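Local structure of VP1 (Polyomavirus HPyV6, 4PCG) at residues Gly112-Gln117 with Gln253-Gln258; Asn153-Ser156 with Ile160-Thr163; Thr211-Val214 with Gly220-Cys223. The protein forms, as a jelly-roll core assembled into pentamers, the building unit of the polyomavirus shell and probably helps attach the virion to host cells. One frame throughout, in Å; residues are numbered along the deposited sequence. Where two conformers were deposited one is given.

Interaction 1: residues Gly112-Gln117 with Gln253-Gln258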
loop_
_atom_site.group_PDB
_atom_site.type_symbol
_atom_site.label_atom_id
_atom_site.label_comp_id
_atom_site.label_asym_id
_atom_site.label_seq_id
_atom_site.Cartn_x
_atom_site.Cartn_y
_atom_site.Cartn_z
ATOM N N GLY B 112 -4.581 21.485 3.023
ATOM C CA GLY B 112 -3.452 20.777 2.465
ATOM C C GLY B 112 -3.464 20.643 0.949
ATOM O O GLY B 112 -4.221 21.298 0.224
ATOM N N VAL B 113 -2.599 19.776 0.470
ATOM C CA VAL B 113 -2.554 19.463 -0.949
ATOM C C VAL B 113 -3.199 18.107 -1.173
ATOM O O VAL B 113 -2.966 17.134 -0.428
ATOM C CB VAL B 113 -1.124 19.557 -1.529
ATOM C CG1 VAL B 113 -0.128 18.801 -0.696
ATOM C CG2 VAL B 113 -1.105 19.094 -2.987
ATOM N N GLU B 114 -4.081 18.051 -2.167
ATOM C CA GLU B 114 -4.696 16.787 -2.548
ATOM C C GLU B 114 -5.236 16.862 -3.966
ATOM O O GLU B 114 -5.540 17.946 -4.480
ATOM C CB GLU B 114 -5.793 16.381 -1.565
ATOM C CG GLU B 114 -6.848 17.440 -1.346
ATOM C CD GLU B 114 -7.829 17.148 -0.199
ATOM O OE1 GLU B 114 -7.541 16.402 0.777
ATOM O OE2 GLU B 114 -8.952 17.680 -0.293
ATOM N N GLY B 115 -5.318 15.700 -4.599
ATOM C CA GLY B 115 -5.837 15.618 -5.957
ATOM C C GLY B 115 -5.015 14.672 -6.798
ATOM O O GLY B 115 -4.221 13.855 -6.268
ATOM N N SER B 116 -5.207 14.777 -8.111
ATOM C CA SER B 116 -4.490 13.917 -9.050
ATOM C C SER B 116 -3.019 14.291 -9.123
ATOM O O SER B 116 -2.654 15.447 -8.970
ATOM C CB SER B 116 -5.156 13.945 -10.436
ATOM O OG SER B 116 -6.397 13.257 -10.357
ATOM N N GLN B 117 -2.161 13.297 -9.366
ATOM C CA GLN B 117 -0.720 13.462 -9.226
ATOM C C GLN B 117 0.030 12.829 -10.383
ATOM O O GLN B 117 -0.475 11.940 -11.048
ATOM C CB GLN B 117 -0.236 12.790 -7.941
ATOM C CG GLN B 117 -0.896 13.291 -6.655
ATOM C CD GLN B 117 -1.059 12.230 -5.603
ATOM O OE1 GLN B 117 -0.167 11.417 -5.375
ATOM N NE2 GLN B 117 -2.176 12.251 -4.921
ATOM N N GLN B 253 -12.515 29.514 -8.266
ATOM C CA GLN B 253 -11.645 30.409 -9.049
ATOM C C GLN B 253 -10.221 30.611 -8.473
ATOM O O GLN B 253 -9.402 31.319 -9.076
ATOM C CB GLN B 253 -12.343 31.770 -9.286
ATOM C CG GLN B 253 -12.232 32.796 -8.154
ATOM C CD GLN B 253 -13.143 32.560 -6.944
ATOM O OE1 GLN B 253 -12.968 33.214 -5.913
ATOM N NE2 GLN B 253 -14.123 31.652 -7.061
ATOM N N GLN B 254 -9.923 30.018 -7.314
ATOM C CA GLN B 254 -8.613 30.178 -6.721
ATOM C C GLN B 254 -7.812 28.870 -6.668
ATOM O O GLN B 254 -6.673 28.888 -6.260
ATOM C CB GLN B 254 -8.744 30.799 -5.319
ATOM C CG GLN B 254 -9.165 32.267 -5.333
ATOM C CD GLN B 254 -9.372 32.854 -3.938
ATOM O OE1 GLN B 254 -9.072 32.231 -2.921
ATOM N NE2 GLN B 254 -9.890 34.062 -3.893
ATOM N N ARG B 255 -8.398 27.769 -7.126
ATOM C CA ARG B 255 -7.781 26.449 -6.997
ATOM C C ARG B 255 -6.655 26.275 -8.023
ATOM O O ARG B 255 -6.881 26.528 -9.184
ATOM C CB ARG B 255 -8.868 25.410 -7.217
ATOM C CG ARG B 255 -8.535 24.043 -6.695
ATOM C CD ARG B 255 -9.226 23.741 -5.371
ATOM N NE ARG B 255 -8.843 22.391 -4.948
ATOM C CZ ARG B 255 -8.262 22.080 -3.793
ATOM N NH1 ARG B 255 -8.023 23.002 -2.864
ATOM N NH2 ARG B 255 -7.968 20.810 -3.534
ATOM N N SER B 256 -5.465 25.896 -7.574
ATOM C CA SER B 256 -4.243 25.869 -8.395
ATOM C C SER B 256 -3.526 24.543 -8.263
ATOM O O SER B 256 -3.640 23.880 -7.231
ATOM C CB SER B 256 -3.301 26.981 -7.947
ATOM O OG SER B 256 -3.987 28.228 -8.074
ATOM N N VAL B 257 -2.771 24.167 -9.295
ATOM C CA VAL B 257 -1.957 22.975 -9.244
ATOM C C VAL B 257 -0.711 23.228 -8.385
ATOM O O VAL B 257 -0.078 24.257 -8.528
ATOM C CB VAL B 257 -1.500 22.543 -10.643
ATOM C CG1 VAL B 257 -0.517 21.389 -10.552
ATOM C CG2 VAL B 257 -2.700 22.177 -11.502
ATOM N N GLN B 258 -0.395 22.279 -7.496
ATOM C CA GLN B 258 0.802 22.288 -6.660
ATOM C C GLN B 258 1.823 21.291 -7.221
ATOM O O GLN B 258 1.522 20.099 -7.356
ATOM C CB GLN B 258 0.443 21.861 -5.226
ATOM C CG GLN B 258 1.638 21.703 -4.305
ATOM C CD GLN B 258 2.155 23.034 -3.834
ATOM O OE1 GLN B 258 1.476 23.718 -3.087
ATOM N NE2 GLN B 258 3.347 23.411 -4.255
HETATM O O HOH W 1 -6.536 21.140 -1.068
HETATM O O HOH W 2 -8.107 18.513 -5.059
#
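Arg255 reaches Glu114 and Gly112 mostly through water, where the loop between strands D and E of the VP1 jelly roll lies against the start of strand I. Its CG is anti to the backbone N (chi1 -161°) and the chain bends at the next bond, which carries the guanidinium over to the 112-117 loop. Two waters sit at the guanidinium edge, in its plane, and both accept a hydrogen bond from NH2: water 1 at 2.9 Å from Arg255 NH2 and water 2 at 2.8 Å from the same atom. Water 1 then donates to Gly112 O at 2.7 Å, and water 2 passes the link on to Glu114 O. Thr246 holds NH1 and Thr109 of the second subunit holds NE, so the group is fixed from all three nitrogens. The Glu114 carboxylate stands steeply to it, its plane turned 77°, with OE2 4.6 Å from Arg255 NH2; OE1 bonds instead to the backbone N of Ser197 of the third subunit. Further along, at Gln258, the contact turns apolar. The amide oxygen of Gln258 accepts a hydrogen bond from Arg43 NE, while the CB-CG part of Gln258 crosses the Val113 side chain at about a right angle, with Val113 CG2 3.9 Å from Gln258 CB.

Interaction 2: residues Asn153-Ser156 with Ile160-Thr163; sequences NQPS and IKAT
The flat group here is the side-chain amide of Gln154. Lys161 O stands above one side of its plane, 4.0 Å from Gln154 CD, while Thr163 OG1 comes up to the nitrogen at a tilt. All of this belongs to the long EF loop of the jelly roll, between strands 117-124 and 187-194. The chain turns back on itself after Ser156 and returns at Ile160, so the two flanks of the turn face each other at the surface of the subunit.

Gln154 does most of the touching. Its CG lies between the backbone N and the carbonyl carbon (chi1 69°), and a second bend at chi2 folds the chain along the Lys161 carbonyl, with Gln154 CG 3.8 Å from Lys161 O. The rotation of the amide is fixed by its neighbours in the loop: OE1 accepts from the backbone N of Glu152, and NE2 donates to Ser150 O and also to water 3, at 3.0 Å from NE2. That water has a second, weak bond, 3.3 Å from Thr163 N. Thr163 OG1 lies 3.5 Å from Gln154 NE2, but the angle is too poor for a hydrogen bond; the hydroxyl is bonded instead to the N of Ser150, whose peptide groups therefore serve both side chains.

Beside Gln154, Pro155 packs on Tyr40 of the second subunit, so this turn borders the seam between neighbouring copies. Lys161 adds its aliphatic part: its CB meets Gln154 CB at 3.8 Å, and its extended chain carries NZ to 4.5 Å from Pro155 CD.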
loop_
_atom_site.group_PDB
_atom_site.type_symbol
_atom_site.label_atom_id
_atom_site.label_comp_id
_atom_site.label_asym_id
_atom_site.label_seq_id
_atom_site.Cartn_x
_atom_site.Cartn_y
_atom_site.Cartn_z
ATOM N N ASN B 153 -7.785 14.415 -37.028
ATOM C CA ASN B 153 -8.934 13.535 -36.800
ATOM C C ASN B 153 -8.560 12.151 -36.267
ATOM O O ASN B 153 -9.363 11.222 -36.369
ATOM C CB ASN B 153 -9.780 13.373 -38.072
ATOM C CG ASN B 153 -10.260 14.703 -38.626
ATOM O OD1 ASN B 153 -10.826 15.519 -37.896
ATOM N ND2 ASN B 153 -10.038 14.928 -39.915
ATOM N N GLN B 154 -7.368 12.022 -35.688
ATOM C CA GLN B 154 -6.947 10.754 -35.105
ATOM C C GLN B 154 -7.757 10.482 -33.848
ATOM O O GLN B 154 -8.138 11.418 -33.144
ATOM C CB GLN B 154 -5.440 10.743 -34.783
ATOM C CG GLN B 154 -4.975 11.661 -33.645
ATOM C CD GLN B 154 -4.634 13.075 -34.111
ATOM O OE1 GLN B 154 -5.284 13.618 -35.006
ATOM N NE2 GLN B 154 -3.628 13.692 -33.468
ATOM N N PRO B 155 -8.023 9.196 -33.558
ATOM C CA PRO B 155 -8.689 8.835 -32.300
ATOM C C PRO B 155 -7.793 9.110 -31.081
ATOM O O PRO B 155 -6.587 9.282 -31.243
ATOM C CB PRO B 155 -8.990 7.340 -32.483
ATOM C CG PRO B 155 -7.960 6.852 -33.453
ATOM C CD PRO B 155 -7.656 8.012 -34.360
ATOM N N SER B 156 -8.398 9.116 -29.887
ATOM C CA SER B 156 -7.786 9.464 -28.617
ATOM C C SER B 156 -6.969 8.326 -28.007
ATOM O O SER B 156 -7.082 8.047 -26.795
ATOM C CB SER B 156 -8.925 9.792 -27.651
ATOM O OG SER B 156 -9.950 8.824 -27.810
ATOM N N ILE B 160 -0.722 4.525 -34.319
ATOM C CA ILE B 160 0.297 5.013 -35.263
ATOM C C ILE B 160 0.009 6.432 -35.758
ATOM O O ILE B 160 0.919 7.106 -36.183
ATOM C CB ILE B 160 0.492 4.059 -36.453
ATOM C CG1 ILE B 160 -0.740 3.983 -37.329
ATOM C CG2 ILE B 160 0.859 2.667 -35.956
ATOM C CD1 ILE B 160 -0.507 3.074 -38.516
ATOM N N LYS B 161 -1.236 6.894 -35.657
ATOM C CA LYS B 161 -1.565 8.290 -36.022
ATOM C C LYS B 161 -1.416 9.297 -34.888
ATOM O O LYS B 161 -1.681 10.493 -35.077
ATOM C CB LYS B 161 -2.999 8.394 -36.549
ATOM C CG LYS B 161 -3.390 7.399 -37.642
ATOM C CD LYS B 161 -4.894 7.490 -37.896
ATOM C CE LYS B 161 -5.466 6.240 -38.549
ATOM N NZ LYS B 161 -6.944 6.199 -38.383
ATOM N N ALA B 162 -1.009 8.848 -33.700
ATOM C CA ALA B 162 -0.873 9.747 -32.584
ATOM C C ALA B 162 0.342 10.626 -32.812
ATOM O O ALA B 162 1.338 10.202 -33.396
ATOM C CB ALA B 162 -0.733 8.980 -31.280
ATOM N N THR B 163 0.261 11.859 -32.360
ATOM C CA THR B 163 1.338 12.823 -32.554
ATOM C C THR B 163 2.554 12.438 -31.736
ATOM O O THR B 163 2.486 12.262 -30.521
ATOM C CB THR B 163 0.905 14.246 -32.159
ATOM O OG1 THR B 163 -0.324 14.556 -32.821
ATOM C CG2 THR B 163 1.984 15.261 -32.524
HETATM O O HOH W 3 -2.730 12.365 -30.986
#

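Interaction 3: residues Thr211-Val214 with Gly220-Cys223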
loop_
_atom_site.group_PDB
_atom_site.type_symbol
_atom_site.label_atom_id
_atom_site.label_comp_id
_atom_site.label_asym_id
_atom_site.label_seq_id
_atom_site.Cartn_x
_atom_site.Cartn_y
_atom_site.Cartn_z
ATOM N N THR B 211 19.555 4.571 -8.146
ATOM C CA THR B 211 18.854 3.772 -9.145
ATOM C C THR B 211 19.814 3.431 -10.280
ATOM O O THR B 211 20.360 4.332 -10.890
ATOM C CB THR B 211 17.695 4.586 -9.713
ATOM O OG1 THR B 211 16.735 4.798 -8.679
ATOM C CG2 THR B 211 17.024 3.861 -10.882
ATOM N N PRO B 212 20.010 2.142 -10.572
ATOM C CA PRO B 212 20.908 1.829 -11.703
ATOM C C PRO B 212 20.285 2.192 -13.059
ATOM O O PRO B 212 19.066 2.187 -13.215
ATOM C CB PRO B 212 21.149 0.330 -11.583
ATOM C CG PRO B 212 20.224 -0.177 -10.534
ATOM C CD PRO B 212 19.478 0.940 -9.900
ATOM N N LEU B 213 21.130 2.557 -14.012
ATOM C CA LEU B 213 20.684 2.925 -15.357
ATOM C C LEU B 213 21.150 1.899 -16.389
ATOM O O LEU B 213 20.974 2.074 -17.590
ATOM C CB LEU B 213 21.204 4.313 -15.724
ATOM C CG LEU B 213 20.713 5.492 -14.894
ATOM C CD1 LEU B 213 21.458 6.754 -15.288
ATOM C CD2 LEU B 213 19.211 5.672 -15.072
ATOM N N VAL B 214 21.780 0.835 -15.927
ATOM C CA VAL B 214 22.314 -0.161 -16.850
ATOM C C VAL B 214 21.234 -1.148 -17.307
ATOM O O VAL B 214 20.327 -1.477 -16.551
ATOM C CB VAL B 214 23.546 -0.892 -16.281
ATOM C CG1 VAL B 214 24.685 0.097 -16.064
ATOM C CG2 VAL B 214 23.230 -1.622 -14.981
ATOM N N GLY B 220 24.797 1.475 -19.699
ATOM C CA GLY B 220 24.004 2.600 -19.245
ATOM C C GLY B 220 23.661 3.542 -20.386
ATOM O O GLY B 220 23.576 3.124 -21.540
ATOM N N ILE B 221 23.436 4.805 -20.049
ATOM C CA ILE B 221 23.088 5.825 -21.045
ATOM C C ILE B 221 24.358 6.350 -21.702
ATOM O O ILE B 221 25.231 6.918 -21.035
ATOM C CB ILE B 221 22.337 6.986 -20.402
ATOM C CG1 ILE B 221 21.085 6.493 -19.676
ATOM C CG2 ILE B 221 21.976 8.027 -21.443
ATOM C CD1 ILE B 221 20.138 5.673 -20.519
ATOM N N LEU B 222 24.445 6.182 -23.017
ATOM C CA LEU B 222 25.637 6.565 -23.756
ATOM C C LEU B 222 25.429 7.994 -24.283
ATOM O O LEU B 222 24.544 8.220 -25.120
ATOM C CB LEU B 222 25.892 5.614 -24.905
ATOM C CG LEU B 222 26.120 4.158 -24.507
ATOM C CD1 LEU B 222 26.415 3.347 -25.731
ATOM C CD2 LEU B 222 27.231 3.992 -23.469
ATOM N N CYS B 223 26.251 8.932 -23.816
ATOM C CA CYS B 223 26.022 10.352 -24.110
ATOM C C CYS B 223 26.657 10.742 -25.424
ATOM O O CYS B 223 27.598 11.520 -25.491
ATOM C CB CYS B 223 26.429 11.220 -22.918
ATOM S SG CYS B 223 25.374 10.850 -21.495
#
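Leu213 O is gripped from two sources: it accepts a hydrogen bond from Arg188 NE, and Gly220 approaches it with a CA-H. The second contact is well formed for its kind, with Gly220 CA 3.5 Å from Leu213 O and an angle of 160° at the hydrogen. Gly220 N bonds to Glu84 OE2, so the glycine is held on its amide side as well.

The two backbones come together very tightly here. Val214 CA and Gly220 CA are 4.0 Å apart, hardly more than the spacing of successive residues, although five residues lie between them. What separates them is an excursion in strand G of the jelly roll: the strand leaves its neighbour after Leu213, loops out, and rejoins at Ile221. Both flanks pair with the same antiparallel partner, strand 79-93, through backbone bonds of Leu213 with Phe86 and of Ile221 with Ala85. The strand thus resumes its pairing one step further along, almost as if the loop were absent.

Side chains close the neck of the excursion. Val214 CG1 is anti to the carbonyl carbon (chi1 -63°), beside its own backbone N, and from there it leans over the glycine, 3.9 Å from Gly220 N and 4.1 Å from Gly220 CA. Leu213, the residue before it, is buried on Ala85 and Val88 of the partner strand. One of its methyls completes the apolar contact with the far flank, Leu213 CD1 standing 4.4 Å from Ile221 CG1.

Overall arrangement
Interactions 1 and 3 are buried and both belong to the main sheet system of the jelly roll, but on opposite sides of the chain's centre, with centres 34 Å apart. Interaction 2 is a surface contact nested, like interaction 3, within the long span of chain that interaction 1 closes. The chemistry follows the place. Where three subunits meet, interaction 1 buries a charged group and satisfies it with waters and hydroxyls. Interaction 2 folds one turn of a loop on itself through an amide and a single water, beside a neighbouring copy. In interaction 3 no water bridges the two segments: a carbonyl, a glycine and aliphatic groups rejoin an interrupted strand. None of the three touches another.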